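Local structure of RNA-dependent RNA polymerase (Toscana virus, 6QW0) at residues Phe81-Leu86 / Val127-Thr132. The protein probably cleaves capped host RNAs with this metal-dependent N-terminal endonuclease domain of the viral L protein, supplying primers for transcription. Residues are numbered along the deposited sequence; the frame is centred on the assembly and turned at random.
Sequences FTFGHL and VEFTTT. With MN3 (manganese (III) ion), chain C; SO4 (sulfate ion), chain G.
Phe83 and Phe129 lie nearly parallel, planes 6° apart, in an offset stack so shifted that each ring covers the other's CB. The centroids are 4.5 Å apart. Phe129 CB sits squarely over the Phe83 ring, 3.5 Å from its centroid, while Phe83 CB meets the Phe129 ring nearer its rim, touching CD2 at 3.5 Å. These are two reciprocal CH-pi contacts. With CG anti to the carbonyl carbon (chi1 -62° in Phe83, -48° in Phe129), each ring is carried beside its own backbone N. The methyl CG2 of Thr82 covers the other face of Phe83, and the Phe83 ring edge reaches Thr130 O and Thr131 CG2. Leu86 adds a lighter touch, CB to Phe129 CZ. No hydrogen bond joins the two segments, so the turn that follows helix 77-82 meets strand 124-131 mainly through apolar surface.

In this PD-(D/E)XK-type nuclease the manganese is bound by Glu128 OE2 at 2.2 Å, by Phe129 O at 2.3 Å and by two waters; His79 and Asp114 complete the protein ligands. A sulfate, probably from the crystallisation liquor, accepts hydrogen bonds from Thr130 OG1 to O3 (2.7 Å) and Thr131 OG1 to O1 (2.8 Å); O3 also accepts one from a metal-bound water. Phe129 thus has two jobs: its ring packs against the turn while its carbonyl oxygen ligates the metal, so a shift of the stack would probably be felt there.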
ATOM      1  N   PHE A  81       9.556  -0.295  -0.673  1.00 27.41           N
ATOM      2  CA  PHE A  81       9.905  -1.151  -1.806  1.00 27.78           C
ATOM      3  C   PHE A  81       8.799  -2.153  -2.106  1.00 24.25           C
ATOM      4  O   PHE A  81       8.464  -2.383  -3.275  1.00 24.46           O
ATOM      5  CB  PHE A  81      11.232  -1.873  -1.548  1.00 25.73           C
ATOM      6  CG  PHE A  81      11.727  -2.687  -2.722  1.00 28.03           C
ATOM      7  CD1 PHE A  81      11.368  -4.017  -2.864  1.00 24.01           C
ATOM      8  CD2 PHE A  81      12.564  -2.122  -3.676  1.00 30.40           C
ATOM      9  CE1 PHE A  81      11.815  -4.774  -3.938  1.00 27.72           C
ATOM     10  CE2 PHE A  81      13.015  -2.876  -4.757  1.00 30.84           C
ATOM     11  CZ  PHE A  81      12.636  -4.202  -4.884  1.00 30.90           C
ATOM     12  N   THR A  82       8.223  -2.765  -1.069  1.00 21.67           N
ATOM     13  CA  THR A  82       7.208  -3.789  -1.294  1.00 22.67           C
ATOM     14  C   THR A  82       6.074  -3.266  -2.165  1.00 21.58           C
ATOM     15  O   THR A  82       5.633  -3.944  -3.099  1.00 24.12           O
ATOM     16  CB  THR A  82       6.652  -4.273   0.046  1.00 24.02           C
ATOM     17  OG1 THR A  82       7.688  -4.950   0.769  1.00 25.85           O
ATOM     18  CG2 THR A  82       5.469  -5.204  -0.167  1.00 22.08           C
ATOM     19  N   PHE A  83       5.605  -2.052  -1.883  1.00 22.52           N
ATOM     20  CA  PHE A  83       4.405  -1.529  -2.516  1.00 24.50           C
ATOM     21  C   PHE A  83       4.720  -0.511  -3.603  1.00 25.13           C
ATOM     22  O   PHE A  83       3.803   0.142  -4.117  1.00 26.18           O
ATOM     23  CB  PHE A  83       3.483  -0.938  -1.442  1.00 22.85           C
ATOM     24  CG  PHE A  83       3.021  -1.961  -0.437  1.00 21.87           C
ATOM     25  CD1 PHE A  83       1.983  -2.821  -0.745  1.00 23.13           C
ATOM     26  CD2 PHE A  83       3.638  -2.075   0.799  1.00 21.81           C
ATOM     27  CE1 PHE A  83       1.555  -3.792   0.166  1.00 24.33           C
ATOM     28  CE2 PHE A  83       3.212  -3.044   1.722  1.00 20.95           C
ATOM     29  CZ  PHE A  83       2.167  -3.889   1.402  1.00 25.18           C
ATOM     30  N   GLY A  84       5.989  -0.421  -4.010  1.00 23.90           N
ATOM     31  CA  GLY A  84       6.431   0.602  -4.946  1.00 25.56           C
ATOM     32  C   GLY A  84       5.780   0.533  -6.309  1.00 25.42           C
ATOM     33  O   GLY A  84       5.746   1.545  -7.018  1.00 29.34           O
ATOM     34  N   HIS A  85       5.308  -0.640  -6.718  1.00 22.22           N
ATOM     35  CA  HIS A  85       4.623  -0.781  -7.994  1.00 24.93           C
ATOM     36  C   HIS A  85       3.191  -0.268  -7.942  1.00 26.12           C
ATOM     37  O   HIS A  85       2.565  -0.100  -8.994  1.00 30.37           O
ATOM     38  CB  HIS A  85       4.623  -2.248  -8.441  1.00 25.24           C
ATOM     39  CG  HIS A  85       3.884  -3.163  -7.517  1.00 21.78           C
ATOM     40  ND1 HIS A  85       4.157  -3.235  -6.168  1.00 24.40           N
ATOM     41  CD2 HIS A  85       2.877  -4.039  -7.744  1.00 23.24           C
ATOM     42  CE1 HIS A  85       3.355  -4.120  -5.604  1.00 22.78           C
ATOM     43  NE2 HIS A  85       2.568  -4.622  -6.539  1.00 23.83           N
ATOM     44  N   LEU A  86       2.662  -0.032  -6.749  1.00 23.43           N
ATOM     45  CA  LEU A  86       1.298   0.455  -6.574  1.00 25.34           C
ATOM     46  C   LEU A  86       1.253   1.936  -6.267  1.00 29.71           C
ATOM     47  O   LEU A  86       0.312   2.626  -6.675  1.00 34.65           O
ATOM     48  CB  LEU A  86       0.601  -0.304  -5.443  1.00 27.20           C
ATOM     49  CG  LEU A  86       0.515  -1.813  -5.632  1.00 26.02           C
ATOM     50  CD1 LEU A  86      -0.126  -2.426  -4.407  1.00 29.01           C
ATOM     51  CD2 LEU A  86      -0.269  -2.154  -6.883  1.00 29.05           C
ATOM     52  N   VAL A 127      -6.271   4.126   0.891  1.00 20.68           N
ATOM     53  CA  VAL A 127      -5.567   2.844   0.838  1.00 20.58           C
ATOM     54  C   VAL A 127      -4.362   2.916   1.766  1.00 24.24           C
ATOM     55  O   VAL A 127      -3.593   3.879   1.717  1.00 24.93           O
ATOM     56  CB  VAL A 127      -5.123   2.480  -0.593  1.00 21.71           C
ATOM     57  CG1 VAL A 127      -4.518   1.080  -0.610  1.00 24.67           C
ATOM     58  CG2 VAL A 127      -6.294   2.552  -1.568  1.00 25.88           C
ATOM     59  N   GLU A 128      -4.199   1.903   2.619  1.00 21.98           N
ATOM     60  CA  GLU A 128      -3.058   1.864   3.524  1.00 19.69           C
ATOM     61  C   GLU A 128      -2.340   0.535   3.366  1.00 22.05           C
ATOM     62  O   GLU A 128      -2.988  -0.521   3.338  1.00 21.55           O
ATOM     63  CB  GLU A 128      -3.474   2.076   4.980  1.00 23.03           C
ATOM     64  CG  GLU A 128      -2.322   1.979   5.962  1.00 22.61           C
ATOM     65  CD  GLU A 128      -1.253   3.056   5.777  1.00 28.83           C
ATOM     66  OE1 GLU A 128      -1.505   4.123   5.176  1.00 24.28           O
ATOM     67  OE2 GLU A 128      -0.135   2.830   6.258  1.00 24.32           O
ATOM     68  N   PHE A 129      -1.010   0.605   3.251  1.00 21.99           N
ATOM     69  CA  PHE A 129      -0.136  -0.556   3.122  1.00 19.87           C
ATOM     70  C   PHE A 129       0.545  -0.841   4.455  1.00 21.15           C
ATOM     71  O   PHE A 129       0.879   0.076   5.206  1.00 24.15           O
ATOM     72  CB  PHE A 129       0.971  -0.334   2.077  1.00 20.82           C
ATOM     73  CG  PHE A 129       0.514   0.222   0.748  1.00 20.39           C
ATOM     74  CD1 PHE A 129      -0.577  -0.292   0.068  1.00 22.18           C
ATOM     75  CD2 PHE A 129       1.250   1.236   0.150  1.00 24.34           C
ATOM     76  CE1 PHE A 129      -0.951   0.240  -1.173  1.00 24.77           C
ATOM     77  CE2 PHE A 129       0.880   1.762  -1.085  1.00 26.12           C
ATOM     78  CZ  PHE A 129      -0.218   1.261  -1.738  1.00 24.91           C
ATOM     79  N   THR A 130       0.804  -2.116   4.730  1.00 21.90           N
ATOM     80  CA  THR A 130       1.555  -2.435   5.935  1.00 22.88           C
ATOM     81  C   THR A 130       2.206  -3.798   5.740  1.00 22.26           C
ATOM     82  O   THR A 130       1.878  -4.534   4.805  1.00 23.39           O
ATOM     83  CB  THR A 130       0.655  -2.377   7.187  1.00 26.22           C
ATOM     84  OG1 THR A 130       1.449  -2.441   8.385  1.00 28.01           O
ATOM     85  CG2 THR A 130      -0.359  -3.499   7.187  1.00 24.86           C
ATOM     86  N   THR A 131       3.201  -4.084   6.579  1.00 25.94           N
ATOM     87  CA  THR A 131       3.964  -5.326   6.507  1.00 24.50           C
ATOM     88  C   THR A 131       3.994  -5.973   7.885  1.00 27.74           C
ATOM     89  O   THR A 131       3.686  -5.340   8.896  1.00 32.53           O
ATOM     90  CB  THR A 131       5.410  -5.089   6.045  1.00 29.07           C
ATOM     91  OG1 THR A 131       6.117  -4.380   7.073  1.00 34.04           O
ATOM     92  CG2 THR A 131       5.458  -4.268   4.762  1.00 29.83           C
ATOM     93  N   THR A 132       4.395  -7.242   7.916  1.00 28.23           N
ATOM     94  CA  THR A 132       4.668  -7.915   9.176  1.00 27.69           C
ATOM     95  C   THR A 132       5.763  -8.942   8.944  1.00 28.81           C
ATOM     96  O   THR A 132       5.832  -9.548   7.874  1.00 27.71           O
ATOM     97  CB  THR A 132       3.427  -8.605   9.762  1.00 31.07           C
ATOM     98  OG1 THR A 132       3.786  -9.230  11.000  1.00 32.40           O
ATOM     99  CG2 THR A 132       2.879  -9.664   8.816  1.00 28.49           C
TER
HETATM  100 MN   MN3 C 301       1.727   2.182   5.189  1.00 23.82          MN
HETATM  101  S   SO4 G 305       4.847  -1.031   8.315  1.00 61.92           S
HETATM  102  O1  SO4 G 305       5.374  -1.695   7.130  1.00 44.27           O
HETATM  103  O2  SO4 G 305       5.624   0.179   8.551  1.00 63.97           O
HETATM  104  O3  SO4 G 305       3.434  -0.680   8.147  1.00 36.03           O
HETATM  105  O4  SO4 G 305       4.989  -1.932   9.454  1.00 59.67           O
HETATM  106  O   HOH W   1       2.941   4.048   5.991  1.00 31.17           O
HETATM  107  O   HOH W   2       2.614   1.747   7.333  1.00 28.80           O